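Local coordinates for beta-N-acetylhexosaminidase (Streptomyces plicatus, PDB 1JAK), which hydrolyses terminal, non-reducing N-acetylhexosamine residues from beta-linked glycosides as a family 20 glycoside hydrolase, by substrate-assisted catalysis, at residues A[26-31]-A[483-488]; A[179-184]-A[241-246]; A[406-411]-A[459-464]; A[417-422]-A[504-509]. All coordinates share one frame; numbering follows the deposited sequence.

Interaction 1: A[26-31]-A[483-488]; sequences RVIPAP and DTYKVR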
# COMPACT_ATOMS: atom_id res chain seq x y z
N ARG A 26 5.28 17.99 -12.98
CA ARG A 26 6.07 17.64 -11.81
C ARG A 26 5.25 16.99 -10.70
O ARG A 26 5.07 17.56 -9.62
CB ARG A 26 6.78 18.89 -11.28
CG ARG A 26 7.88 18.60 -10.26
CD ARG A 26 8.92 19.71 -10.27
NE ARG A 26 9.59 19.80 -11.56
CZ ARG A 26 10.49 20.73 -11.88
NH1 ARG A 26 10.83 21.66 -11.00
NH2 ARG A 26 11.05 20.73 -13.08
N VAL A 27 4.78 15.77 -10.97
CA VAL A 27 3.99 15.03 -9.99
C VAL A 27 4.37 13.55 -10.04
O VAL A 27 4.89 13.06 -11.04
CB VAL A 27 2.48 15.16 -10.26
CG1 VAL A 27 2.09 16.62 -10.44
CG2 VAL A 27 2.09 14.36 -11.47
N ILE A 28 4.10 12.84 -8.95
CA ILE A 28 4.39 11.41 -8.86
C ILE A 28 3.12 10.72 -8.38
O ILE A 28 2.54 11.13 -7.38
CB ILE A 28 5.52 11.12 -7.84
CG1 ILE A 28 6.82 11.81 -8.26
CG2 ILE A 28 5.74 9.61 -7.74
CD1 ILE A 28 7.92 11.73 -7.22
N PRO A 29 2.67 9.68 -9.09
CA PRO A 29 3.24 9.09 -10.31
C PRO A 29 3.18 10.02 -11.52
O PRO A 29 2.33 10.91 -11.59
CB PRO A 29 2.36 7.85 -10.54
CG PRO A 29 1.89 7.49 -9.17
CD PRO A 29 1.57 8.84 -8.57
N ALA A 30 4.08 9.82 -12.47
CA ALA A 30 4.08 10.62 -13.68
C ALA A 30 2.73 10.38 -14.36
O ALA A 30 2.31 9.24 -14.53
CB ALA A 30 5.21 10.18 -14.60
N PRO A 31 2.01 11.45 -14.74
CA PRO A 31 0.72 11.24 -15.40
C PRO A 31 0.90 10.70 -16.82
O PRO A 31 1.93 10.95 -17.46
CB PRO A 31 0.09 12.64 -15.40
CG PRO A 31 0.74 13.32 -14.24
CD PRO A 31 2.18 12.86 -14.37
N ASP A 483 16.77 9.66 -14.45
CA ASP A 483 17.29 11.03 -14.48
C ASP A 483 16.21 12.11 -14.38
O ASP A 483 16.44 13.15 -13.76
CB ASP A 483 18.13 11.26 -15.74
CG ASP A 483 19.46 10.52 -15.69
OD1 ASP A 483 19.96 10.27 -14.57
OD2 ASP A 483 20.01 10.21 -16.77
N THR A 484 15.05 11.87 -14.98
CA THR A 484 13.98 12.85 -14.91
C THR A 484 13.09 12.60 -13.70
O THR A 484 12.54 13.54 -13.12
CB THR A 484 13.13 12.87 -16.20
OG1 THR A 484 12.66 11.56 -16.50
CG2 THR A 484 13.96 13.39 -17.37
N TYR A 485 12.96 11.34 -13.30
CA TYR A 485 12.14 11.00 -12.13
C TYR A 485 12.76 11.60 -10.87
O TYR A 485 12.04 12.13 -10.02
CB TYR A 485 12.03 9.48 -11.95
CG TYR A 485 11.37 9.10 -10.64
CD1 TYR A 485 10.00 9.29 -10.45
CD2 TYR A 485 12.12 8.61 -9.57
CE1 TYR A 485 9.39 9.01 -9.23
CE2 TYR A 485 11.52 8.32 -8.34
CZ TYR A 485 10.16 8.53 -8.18
OH TYR A 485 9.56 8.28 -6.96
N LYS A 486 14.08 11.51 -10.74
CA LYS A 486 14.74 12.03 -9.54
C LYS A 486 14.48 13.51 -9.33
O LYS A 486 14.54 13.99 -8.19
CB LYS A 486 16.25 11.75 -9.59
CG LYS A 486 17.03 12.54 -10.61
CD LYS A 486 18.50 12.12 -10.58
CE LYS A 486 19.34 12.92 -11.56
NZ LYS A 486 20.76 12.49 -11.53
N VAL A 487 14.19 14.24 -10.40
CA VAL A 487 13.91 15.67 -10.28
C VAL A 487 12.52 15.84 -9.69
O VAL A 487 12.29 16.73 -8.87
CB VAL A 487 13.97 16.38 -11.65
CG1 VAL A 487 13.54 17.83 -11.49
CG2 VAL A 487 15.39 16.31 -12.20
N ARG A 488 11.59 14.99 -10.11
CA ARG A 488 10.22 15.05 -9.59
C ARG A 488 10.21 14.59 -8.14
O ARG A 488 9.42 15.08 -7.33
CB ARG A 488 9.29 14.19 -10.45
CG ARG A 488 9.03 14.79 -11.83
CD ARG A 488 7.98 14.02 -12.63
NE ARG A 488 8.50 12.79 -13.23
CZ ARG A 488 8.14 11.56 -12.86
NH1 ARG A 488 7.25 11.39 -11.89
NH2 ARG A 488 8.65 10.50 -13.48
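The carbonyl oxygen of Val27 takes a hydrogen bond from NH1 of Arg488, 3.0 Å from O to NH1. The bond is bent: the angle at the hydrogen is 139°, and the oxygen sits somewhat out of the guanidinium plane, near its edge. The same NH1 forms a salt bridge with Glu471, whose carboxylate also accepts a hydrogen bond from the backbone N of Ala30, so the acid ties the arginine and the loop 26-31 together. Arg488 reaches this position by a bend at chi3 (-78°), which turns the guanidinium toward the loop after CG has passed 4.1 Å from CA of Arg26. Ala30 lays its methyl over one face of the guanidinium, CB being 3.6 Å from NH1; a residue this small lets the flat group lie close to the backbone. Ile28 fills the angle between the arginine and Tyr485. Its side chain crosses that of the tyrosine at about a right angle, with CD1 3.7 Å from CE1 of the ring, while its CG1 lies 3.7 Å from NH1 of Arg488. At the more open margin, Val487 CG1 rests over one face of the Arg26 guanidinium, 4.1 Å from NH2. Replacing Arg488 with a leucine would probably leave Glu471 without its positive mate and the Val27 carbonyl without this donor. The contact thus joins the loop leading into strand 33-36 of the N-terminal domain to helix 482-490 through a buried charge, which is probably neutralised largely by Glu471 and further satisfied by a main-chain carbonyl.

Interaction 2: A[179-184]-A[241-246]; sequences YIDRVA and ASRHLE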
# COMPACT_ATOMS: atom_id res chain seq x y z
N TYR A 179 -0.67 5.95 8.25
CA TYR A 179 0.06 5.33 7.15
C TYR A 179 -0.82 5.29 5.90
O TYR A 179 -0.33 5.45 4.78
CB TYR A 179 0.52 3.92 7.53
CG TYR A 179 1.64 3.43 6.63
CD1 TYR A 179 2.90 4.03 6.67
CD2 TYR A 179 1.42 2.42 5.70
CE1 TYR A 179 3.92 3.64 5.80
CE2 TYR A 179 2.44 2.01 4.83
CZ TYR A 179 3.68 2.63 4.88
OH TYR A 179 4.68 2.26 4.02
N ILE A 180 -2.11 5.08 6.09
CA ILE A 180 -3.05 5.05 4.98
C ILE A 180 -2.98 6.40 4.26
O ILE A 180 -2.93 6.46 3.03
CB ILE A 180 -4.50 4.79 5.47
CG1 ILE A 180 -4.67 3.30 5.74
CG2 ILE A 180 -5.52 5.31 4.46
CD1 ILE A 180 -5.96 2.94 6.47
N ASP A 181 -2.95 7.49 5.03
CA ASP A 181 -2.88 8.80 4.40
C ASP A 181 -1.56 9.01 3.67
O ASP A 181 -1.52 9.68 2.64
CB ASP A 181 -3.12 9.90 5.44
CG ASP A 181 -4.55 9.87 5.98
OD1 ASP A 181 -5.46 9.50 5.21
OD2 ASP A 181 -4.76 10.22 7.16
N ARG A 182 -0.48 8.41 4.17
CA ARG A 182 0.81 8.53 3.51
C ARG A 182 0.75 7.89 2.13
O ARG A 182 1.20 8.48 1.14
CB ARG A 182 1.91 7.82 4.31
CG ARG A 182 2.20 8.38 5.70
CD ARG A 182 2.76 9.80 5.64
NE ARG A 182 3.40 10.16 6.90
CZ ARG A 182 3.03 11.18 7.67
NH1 ARG A 182 2.01 11.96 7.32
NH2 ARG A 182 3.69 11.44 8.80
N VAL A 183 0.17 6.69 2.05
CA VAL A 183 0.11 5.98 0.77
C VAL A 183 -0.92 6.53 -0.21
O VAL A 183 -0.72 6.46 -1.42
CB VAL A 183 -0.13 4.46 0.97
CG1 VAL A 183 0.87 3.91 1.98
CG2 VAL A 183 -1.55 4.20 1.43
N ALA A 184 -2.01 7.08 0.32
CA ALA A 184 -3.06 7.64 -0.53
C ALA A 184 -2.52 8.73 -1.45
O ALA A 184 -3.05 8.95 -2.54
CB ALA A 184 -4.19 8.20 0.34
N ALA A 241 -11.26 2.52 2.82
CA ALA A 241 -12.21 2.62 1.71
C ALA A 241 -12.45 4.08 1.32
O ALA A 241 -12.59 4.39 0.14
CB ALA A 241 -13.53 1.94 2.09
N SER A 242 -12.50 4.97 2.31
CA SER A 242 -12.73 6.39 2.04
C SER A 242 -11.51 6.99 1.34
O SER A 242 -11.59 8.07 0.75
CB SER A 242 -13.03 7.15 3.33
OG SER A 242 -11.91 7.21 4.19
N ARG A 243 -10.38 6.28 1.40
CA ARG A 243 -9.16 6.71 0.74
C ARG A 243 -8.93 5.81 -0.48
O ARG A 243 -7.83 5.75 -1.04
CB ARG A 243 -7.96 6.61 1.69
CG ARG A 243 -7.66 7.88 2.50
CD ARG A 243 -8.78 8.25 3.45
NE ARG A 243 -8.47 9.46 4.22
CZ ARG A 243 -9.37 10.21 4.85
NH1 ARG A 243 -10.66 9.88 4.80
NH2 ARG A 243 -8.99 11.29 5.50
N HIS A 244 -9.99 5.11 -0.87
CA HIS A 244 -9.97 4.22 -2.03
C HIS A 244 -8.87 3.17 -2.02
O HIS A 244 -8.19 2.94 -3.03
CB HIS A 244 -9.95 5.05 -3.30
CG HIS A 244 -11.19 5.87 -3.48
ND1 HIS A 244 -12.34 5.35 -4.05
CD2 HIS A 244 -11.51 7.11 -3.05
CE1 HIS A 244 -13.31 6.24 -3.95
NE2 HIS A 244 -12.83 7.31 -3.34
N LEU A 245 -8.72 2.54 -0.86
CA LEU A 245 -7.76 1.47 -0.67
C LEU A 245 -8.56 0.24 -0.28
O LEU A 245 -9.31 0.25 0.70
CB LEU A 245 -6.79 1.82 0.47
CG LEU A 245 -5.76 2.90 0.18
CD1 LEU A 245 -5.11 3.35 1.47
CD2 LEU A 245 -4.71 2.37 -0.79
N GLU A 246 -8.42 -0.82 -1.07
CA GLU A 246 -9.10 -2.08 -0.80
C GLU A 246 -8.17 -2.82 0.16
O GLU A 246 -7.00 -3.02 -0.15
CB GLU A 246 -9.26 -2.86 -2.11
CG GLU A 246 -9.94 -4.23 -1.98
CD GLU A 246 -10.18 -4.86 -3.34
OE1 GLU A 246 -9.47 -4.49 -4.30
OE2 GLU A 246 -11.06 -5.74 -3.45
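The side chain of Arg243 reaches the last turn of helix 173-184, crossing that of Ile180 at about a right angle. CB is 3.9 Å from CG2 of Ile180; CG meets the same methyl and lies 4.1 Å from CB of Ala184, small enough to let the aliphatic stem approach the helix. The chain bends at chi2 (63°), carrying the polar end toward Asp181. CD passes by OD1 of Asp181, and NE then donates to it in a salt bridge of 3.2 Å between NE and OD1, the oxygen being met nearly along its C-O axis while the carboxylate and guanidinium planes stand 39° apart. At the tip, NH2 is merely near OD1, whereas NH1 gives a hydrogen bond to OG of Ser242, 3.0 Å from NH1 to OG. The other carboxylate oxygen of Asp181, OD2, is bonded to the hydroxyl of Tyr239, which helps to fix the acid's rotation. Deeper in, CD1 of Leu245 lies 3.6 Å from CG2 of Ile180 and 3.7 Å from CG2 of Val183, branched aliphatics suited to a buried seam. A methionine in place of Arg243 would probably leave Asp181 without its ionic partner and Ser242 OG without this donor. The end of helix 173-184 is thus joined to the Schellman turn (His244 as C-prime) between helix 230-242 and strand 246-250 by an apolar seam with an ion pair at its partly exposed margin.

Interaction 3: A[406-411]-A[459-464]; sequences KDTPLG and DYMAFP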
# COMPACT_ATOMS: atom_id res chain seq x y z
N LYS A 406 24.93 0.62 4.19
CA LYS A 406 25.41 -0.04 5.39
C LYS A 406 25.29 0.83 6.63
O LYS A 406 25.35 0.33 7.75
CB LYS A 406 26.86 -0.49 5.22
CG LYS A 406 27.85 0.66 5.08
CD LYS A 406 29.27 0.13 4.95
CE LYS A 406 30.29 1.26 4.96
NZ LYS A 406 30.09 2.22 3.84
N ASP A 407 25.11 2.14 6.44
CA ASP A 407 25.01 3.05 7.58
C ASP A 407 23.59 3.43 8.01
O ASP A 407 23.42 4.18 8.97
CB ASP A 407 25.82 4.31 7.29
CG ASP A 407 27.31 4.03 7.16
OD1 ASP A 407 27.86 3.34 8.05
OD2 ASP A 407 27.92 4.50 6.18
N THR A 408 22.58 2.91 7.32
CA THR A 408 21.20 3.19 7.69
C THR A 408 20.98 2.69 9.12
O THR A 408 21.25 1.52 9.42
CB THR A 408 20.23 2.49 6.71
OG1 THR A 408 20.48 2.96 5.38
CG2 THR A 408 18.78 2.79 7.08
N PRO A 409 20.50 3.56 10.02
CA PRO A 409 20.25 3.26 11.44
C PRO A 409 19.09 2.33 11.78
O PRO A 409 18.96 1.87 12.92
CB PRO A 409 20.07 4.64 12.05
CG PRO A 409 19.41 5.40 10.96
CD PRO A 409 20.20 4.98 9.73
N LEU A 410 18.24 2.05 10.80
CA LEU A 410 17.09 1.16 10.99
C LEU A 410 17.06 0.19 9.81
O LEU A 410 17.87 0.29 8.90
CB LEU A 410 15.80 1.98 11.00
CG LEU A 410 15.62 3.01 12.11
CD1 LEU A 410 14.46 3.93 11.77
CD2 LEU A 410 15.37 2.31 13.43
N GLY A 411 16.13 -0.75 9.84
CA GLY A 411 16.00 -1.70 8.74
C GLY A 411 16.91 -2.91 8.76
O GLY A 411 17.73 -3.10 9.67
N ASP A 459 7.97 6.31 8.57
CA ASP A 459 8.17 7.33 7.53
C ASP A 459 9.59 7.33 6.96
O ASP A 459 9.78 7.38 5.75
CB ASP A 459 7.86 8.74 8.05
CG ASP A 459 6.38 9.00 8.25
OD1 ASP A 459 5.56 8.39 7.54
OD2 ASP A 459 6.04 9.84 9.11
N TYR A 460 10.58 7.28 7.85
CA TYR A 460 11.97 7.30 7.42
C TYR A 460 12.34 6.16 6.47
O TYR A 460 13.16 6.35 5.56
CB TYR A 460 12.90 7.29 8.64
CG TYR A 460 14.36 7.32 8.27
CD1 TYR A 460 14.99 8.51 7.89
CD2 TYR A 460 15.12 6.15 8.29
CE1 TYR A 460 16.34 8.53 7.52
CE2 TYR A 460 16.46 6.16 7.92
CZ TYR A 460 17.06 7.34 7.55
OH TYR A 460 18.39 7.33 7.19
N MET A 461 11.74 4.99 6.68
CA MET A 461 12.04 3.84 5.83
C MET A 461 11.12 3.79 4.61
O MET A 461 11.50 3.26 3.56
CB MET A 461 11.92 2.54 6.64
CG MET A 461 12.98 2.40 7.74
SD MET A 461 14.68 2.65 7.16
CE MET A 461 14.95 1.16 6.19
N ALA A 462 9.92 4.34 4.73
CA ALA A 462 8.98 4.34 3.61
C ALA A 462 9.33 5.42 2.59
O ALA A 462 9.19 5.20 1.38
CB ALA A 462 7.55 4.55 4.12
N PHE A 463 9.77 6.58 3.06
CA PHE A 463 10.13 7.68 2.17
C PHE A 463 11.65 7.79 2.06
O PHE A 463 12.36 7.70 3.07
CB PHE A 463 9.55 9.00 2.69
CG PHE A 463 8.05 9.06 2.64
CD1 PHE A 463 7.27 8.48 3.64
CD2 PHE A 463 7.41 9.70 1.58
CE1 PHE A 463 5.88 8.53 3.58
CE2 PHE A 463 6.02 9.76 1.52
CZ PHE A 463 5.25 9.17 2.52
N PRO A 464 12.17 8.13 0.87
CA PRO A 464 11.50 8.43 -0.40
C PRO A 464 11.21 7.32 -1.42
O PRO A 464 10.89 7.63 -2.57
CB PRO A 464 12.41 9.49 -0.99
CG PRO A 464 13.76 8.88 -0.69
CD PRO A 464 13.62 8.38 0.75
O HOH W 1 20.75 5.60 5.50
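Gly411 and Met461 bring the two backbones nearest, their CA atoms 7.4 Å apart, where an irregular loop passes the last turn of helix 455-462. Gly411 has a positive phi (84°) with an extended psi; a beta carbon here would press on the preceding carbonyl oxygen and run into the CE methyl of Met461, which lies 4.0 Å from the glycine CA. Met461 reaches the loop by folding its flexible chain at both chi2 (-52°) and chi3 (-71°). Its sulfur then sits 4.1 Å from CB of Leu410, a soft, adaptable surface for an irregular partner. The Met461 and Thr408 side chains reach toward each other tip to tip, SD 4.1 Å from CG2. Tyr460 carries the outer half of the contact. CG2 of Thr408 comes to the edge of its ring, near the plane and 4.2 Å from CE2, while CD1 of Leu410 approaches CD2 obliquely. Pro409, crossing the tyrosine side chain at about a right angle, places CD 3.9 Å from its hydroxyl oxygen. A water lies 2.7 Å from OG1 of Thr408 and makes a weak bond to OH of Tyr460. That threonine oxygen accepts from the backbone N atoms of Tyr404 and Thr405. The contact therefore joins the long loop between strand 389-392 and helix 420-424 to helix 455-462, which follows barrel strand 440-447; the C-terminal loop residues Asp502 and Tyr504 pack against Tyr460 as well.

Interaction 4: A[417-422]-A[504-509]; sequences YVEVQR and YRSPQV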
# COMPACT_ATOMS: atom_id res chain seq x y z
N TYR A 417 21.69 -3.94 -0.01
CA TYR A 417 21.24 -2.57 0.22
C TYR A 417 20.38 -2.12 -0.94
O TYR A 417 20.57 -2.56 -2.08
CB TYR A 417 22.46 -1.66 0.41
CG TYR A 417 23.23 -2.06 1.64
CD1 TYR A 417 22.63 -2.02 2.89
CD2 TYR A 417 24.53 -2.55 1.54
CE1 TYR A 417 23.29 -2.48 4.02
CE2 TYR A 417 25.21 -3.01 2.68
CZ TYR A 417 24.58 -2.97 3.91
OH TYR A 417 25.22 -3.44 5.04
N VAL A 418 19.43 -1.24 -0.66
CA VAL A 418 18.52 -0.78 -1.70
C VAL A 418 18.36 0.73 -1.69
O VAL A 418 17.54 1.27 -0.94
CB VAL A 418 17.14 -1.45 -1.54
CG1 VAL A 418 16.20 -1.01 -2.67
CG2 VAL A 418 17.30 -2.97 -1.55
N GLU A 419 19.16 1.42 -2.50
CA GLU A 419 19.07 2.86 -2.59
C GLU A 419 17.84 3.23 -3.42
O GLU A 419 17.16 2.37 -3.97
CB GLU A 419 20.33 3.47 -3.21
CG GLU A 419 21.29 4.10 -2.20
CD GLU A 419 20.81 5.46 -1.68
OE1 GLU A 419 19.68 5.88 -2.03
OE2 GLU A 419 21.57 6.11 -0.93
N VAL A 420 17.58 4.53 -3.50
CA VAL A 420 16.42 5.02 -4.23
C VAL A 420 16.38 4.63 -5.70
O VAL A 420 15.34 4.20 -6.20
CB VAL A 420 16.32 6.54 -4.09
CG1 VAL A 420 15.05 7.05 -4.77
CG2 VAL A 420 16.31 6.92 -2.61
N GLN A 421 17.50 4.75 -6.41
CA GLN A 421 17.49 4.39 -7.82
C GLN A 421 17.18 2.91 -8.03
O GLN A 421 16.37 2.57 -8.89
CB GLN A 421 18.82 4.74 -8.51
CG GLN A 421 18.82 4.33 -9.98
CD GLN A 421 20.02 4.83 -10.76
OE1 GLN A 421 20.94 5.44 -10.20
NE2 GLN A 421 20.02 4.57 -12.06
N ARG A 422 17.81 2.03 -7.25
CA ARG A 422 17.56 0.60 -7.41
C ARG A 422 16.08 0.26 -7.22
O ARG A 422 15.52 -0.56 -7.94
CB ARG A 422 18.40 -0.22 -6.43
CG ARG A 422 18.24 -1.72 -6.62
CD ARG A 422 19.03 -2.53 -5.61
NE ARG A 422 18.95 -3.97 -5.88
CZ ARG A 422 19.57 -4.58 -6.89
NH1 ARG A 422 20.34 -3.88 -7.72
NH2 ARG A 422 19.44 -5.88 -7.06
N TYR A 504 14.56 9.77 4.15
CA TYR A 504 15.99 9.60 3.93
C TYR A 504 16.43 10.52 2.79
O TYR A 504 15.95 10.39 1.67
CB TYR A 504 16.29 8.14 3.58
CG TYR A 504 17.67 7.89 3.03
CD1 TYR A 504 18.81 8.13 3.80
CD2 TYR A 504 17.84 7.37 1.75
CE1 TYR A 504 20.08 7.87 3.31
CE2 TYR A 504 19.11 7.10 1.24
CZ TYR A 504 20.23 7.35 2.03
OH TYR A 504 21.49 7.07 1.54
N ARG A 505 17.34 11.44 3.09
CA ARG A 505 17.84 12.37 2.08
C ARG A 505 18.94 11.71 1.26
O ARG A 505 20.12 12.02 1.39
CB ARG A 505 18.36 13.64 2.74
CG ARG A 505 17.26 14.51 3.36
CD ARG A 505 17.85 15.75 4.01
NE ARG A 505 18.61 16.55 3.06
CZ ARG A 505 18.08 17.43 2.22
NH1 ARG A 505 16.77 17.63 2.21
NH2 ARG A 505 18.86 18.09 1.37
N SER A 506 18.52 10.79 0.39
CA SER A 506 19.45 10.06 -0.46
C SER A 506 20.36 10.96 -1.28
O SER A 506 19.90 11.93 -1.89
CB SER A 506 18.68 9.15 -1.41
OG SER A 506 19.57 8.54 -2.34
N PRO A 507 21.66 10.65 -1.32
CA PRO A 507 22.59 11.46 -2.09
C PRO A 507 22.36 11.32 -3.60
O PRO A 507 22.90 12.10 -4.39
CB PRO A 507 23.96 10.94 -1.65
CG PRO A 507 23.68 9.50 -1.33
CD PRO A 507 22.37 9.58 -0.59
N GLN A 508 21.56 10.33 -3.99
CA GLN A 508 21.26 10.10 -5.40
C GLN A 508 20.20 11.07 -5.93
O GLN A 508 20.00 11.19 -7.13
CB GLN A 508 20.72 8.68 -5.63
CG GLN A 508 21.58 7.55 -5.09
CD GLN A 508 21.01 6.19 -5.45
OE1 GLN A 508 19.79 6.00 -5.44
NE2 GLN A 508 21.88 5.24 -5.77
N VAL A 509 19.54 11.77 -5.01
CA VAL A 509 18.47 12.70 -5.37
C VAL A 509 18.87 14.15 -5.11
O VAL A 509 19.33 14.49 -4.02
CB VAL A 509 17.20 12.38 -4.56
CG1 VAL A 509 16.07 13.31 -4.96
CG2 VAL A 509 16.80 10.92 -4.78
O HOH W 2 20.91 2.33 -6.54
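Glu419 occupies the N-cap position of helix 420-424, and its carboxylate is gripped by two hydroxyls of segment 504-509. OG of Ser506 donates to OE1, 2.7 Å from OG to OE1, on the syn side but out of the carboxylate plane. The phenol of Tyr504 donates to OE2, its OH lying 2.7 Å from that oxygen and above the carboxylate plane. OE1 also uses its anti lone pair to accept from the backbone N of Val420, a bond of 2.9 Å between N and OE1 that closes back onto the helix start. A bend at chi2 (-76°) folds the glutamate so that one acid can serve both the helix and the loop. Ser506 suits its place doubly: its OG also accepts from the backbone N of Gln508, forming an ST turn, and Ser506 to Val509 make a type I beta turn. Gln508 extends from this turn and stacks its amide against the Glu419 carboxylate, the two planes 30° apart. Its OE1 reaches the first turn of the helix and accepts from the backbone N of Gln421, 2.8 Å from N to OE1 and nearly straight at 167°. NE2 of Gln508 instead donates to a water weakly bonded by the backbone N of Arg422. Beneath these polar groups Val420 packs inward toward Val509, also touching Trp482 and Leu489; its CG2 meets CB of Ser506 tightly, at 3.5 Å.

Overall arrangement
Interactions 3 and 4 are close neighbours, their centres 10 Å apart. The C-terminal segment 504-509 of interaction 4 also runs against segment 459-464 of interaction 3: O of Phe463 lies 3.2 Å from N of Tyr504, a probable hydrogen bond. Interaction 4 in turn packs on interaction 1, where O of Lys486 is 3.6 Å from CG1 of Val509. On another side, interaction 3 reaches interaction 2 through a salt bridge, Arg182 NH2 being 2.9 Å from Asp459 OD2. Interactions 2 and 4 do not touch. The Gly411 position of interaction 3 lies about 8 Å from the nearest part of the bound GalNAc-isofagomine inhibitor, next to Leu412, which lines its pocket.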